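Local coordinates for protein biliverdin reductase (Synechocystis sp., PDB 5B3T) that probably reduces the linear tetrapyrrole biliverdin with an NADPH cofactor, as a cyanobacterial biliverdin reductase of the Gfo/Idh/MocA family, at residues T259-F262 / G267-I270. Numbering follows the deposited sequence.
Sequences TLIF and GRLI
The ring of Phe262 meets Gly267 obliquely, CD2 lying 3.5 Å from Gly267 CA, while the guanidinium of Arg268 is approached obliquely by Ile261 CD1 and holds a water at its edge, in plane. Both flat groups belong to an antiparallel β-hairpin, strands 258-263 and 266-271, in the mixed sheet of the C-terminal α/β domain. With CG anti to the carbonyl carbon (chi1 -68°), the Phe262 ring fills the space that a side chain at Gly267 would need, and its other neighbours include Val139, Ala142 and Ile143 of helix 137-146. Replacing Phe262 by an alanine would probably leave a gap between Gly267 and this helix, with the glycine CA stripped of its aromatic cover. On the same face Leu260 CD2 packs on Leu269 CD1 at 3.7 Å.

Thr259 and Ile270 form a hydrogen-bonded pair: Thr259 N donates to Ile270 O and Ile270 N to Thr259 O, each at 2.9 Å. Ile261 and Arg268 form the other such pair, in which the bond from Ile261 N to Arg268 O is longer, 3.2 Å. On their face, Ile261 CD1 presses tightly on Ile270 CD1. Arg268 runs alongside Ile261, and its NH1 forms a salt bridge with Glu275 of the next strand. Ile261 O accepts from Arg268 N and also from the water, which in turn accepts from Arg268 NE at 2.7 Å.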
loop_
_atom_site.group_PDB
_atom_site.type_symbol
_atom_site.label_atom_id
_atom_site.label_comp_id
_atom_site.label_asym_id
_atom_site.label_seq_id
_atom_site.Cartn_x
_atom_site.Cartn_y
_atom_site.Cartn_z
ATOM N N THR A 259 -24.535 -8.456 4.379
ATOM C CA THR A 259 -23.247 -8.333 5.048
ATOM C C THR A 259 -22.172 -9.027 4.224
ATOM O O THR A 259 -22.379 -10.138 3.724
ATOM C CB THR A 259 -23.293 -8.942 6.460
ATOM O OG1 THR A 259 -24.073 -8.102 7.320
ATOM C CG2 THR A 259 -21.892 -9.095 7.039
ATOM N N LEU A 260 -21.027 -8.365 4.080
ATOM C CA LEU A 260 -19.835 -8.955 3.489
ATOM C C LEU A 260 -18.836 -9.264 4.596
ATOM O O LEU A 260 -18.492 -8.381 5.388
ATOM C CB LEU A 260 -19.207 -8.014 2.458
ATOM C CG LEU A 260 -20.041 -7.648 1.229
ATOM C CD1 LEU A 260 -19.369 -6.539 0.432
ATOM C CD2 LEU A 260 -20.257 -8.875 0.359
ATOM N N ILE A 261 -18.380 -10.512 4.657
ATOM C CA ILE A 261 -17.394 -10.943 5.642
ATOM C C ILE A 261 -16.192 -11.492 4.901
ATOM O O ILE A 261 -16.321 -12.454 4.132
ATOM C CB ILE A 261 -17.943 -12.015 6.590
ATOM C CG1 ILE A 261 -19.317 -11.637 7.109
ATOM C CG2 ILE A 261 -16.987 -12.232 7.754
ATOM C CD1 ILE A 261 -19.893 -12.726 7.923
ATOM N N PHE A 262 -15.025 -10.912 5.153
ATOM C CA PHE A 262 -13.772 -11.445 4.644
ATOM C C PHE A 262 -12.891 -11.830 5.822
ATOM O O PHE A 262 -12.550 -10.982 6.654
ATOM C CB PHE A 262 -13.075 -10.442 3.723
ATOM C CG PHE A 262 -13.805 -10.215 2.430
ATOM C CD1 PHE A 262 -14.823 -9.282 2.350
ATOM C CD2 PHE A 262 -13.490 -10.956 1.300
ATOM C CE1 PHE A 262 -15.507 -9.079 1.165
ATOM C CE2 PHE A 262 -14.168 -10.759 0.112
ATOM C CZ PHE A 262 -15.178 -9.818 0.043
ATOM N N GLY A 267 -14.056 -14.914 1.491
ATOM C CA GLY A 267 -15.184 -14.004 1.549
ATOM C C GLY A 267 -16.550 -14.640 1.385
ATOM O O GLY A 267 -16.716 -15.594 0.620
ATOM N N ARG A 268 -17.547 -14.094 2.078
ATOM C CA ARG A 268 -18.908 -14.621 1.987
ATOM C C ARG A 268 -20.004 -13.554 2.093
ATOM O O ARG A 268 -20.023 -12.758 3.031
ATOM C CB ARG A 268 -19.131 -15.702 3.048
ATOM C CG ARG A 268 -17.925 -16.597 3.286
ATOM C CD ARG A 268 -18.119 -17.469 4.515
ATOM N NE ARG A 268 -18.381 -16.678 5.713
ATOM C CZ ARG A 268 -19.488 -16.769 6.442
ATOM N NH1 ARG A 268 -20.445 -17.621 6.096
ATOM N NH2 ARG A 268 -19.642 -16.008 7.517
ATOM N N LEU A 269 -20.915 -13.556 1.122
ATOM C CA LEU A 269 -22.035 -12.628 1.085
ATOM C C LEU A 269 -23.195 -13.245 1.854
ATOM O O LEU A 269 -23.542 -14.410 1.628
ATOM C CB LEU A 269 -22.454 -12.331 -0.355
ATOM C CG LEU A 269 -23.769 -11.570 -0.533
ATOM C CD1 LEU A 269 -23.700 -10.183 0.086
ATOM C CD2 LEU A 269 -24.152 -11.491 -1.998
ATOM N N ILE A 270 -23.779 -12.477 2.768
ATOM C CA ILE A 270 -24.906 -12.935 3.574
ATOM C C ILE A 270 -26.082 -12.010 3.308
ATOM O O ILE A 270 -25.996 -10.802 3.558
ATOM C CB ILE A 270 -24.569 -12.969 5.072
ATOM C CG1 ILE A 270 -23.237 -13.676 5.310
ATOM C CG2 ILE A 270 -25.675 -13.663 5.845
ATOM C CD1 ILE A 270 -22.950 -13.929 6.765
HETATM O O HOH W 1 -16.175 -15.222 5.494
#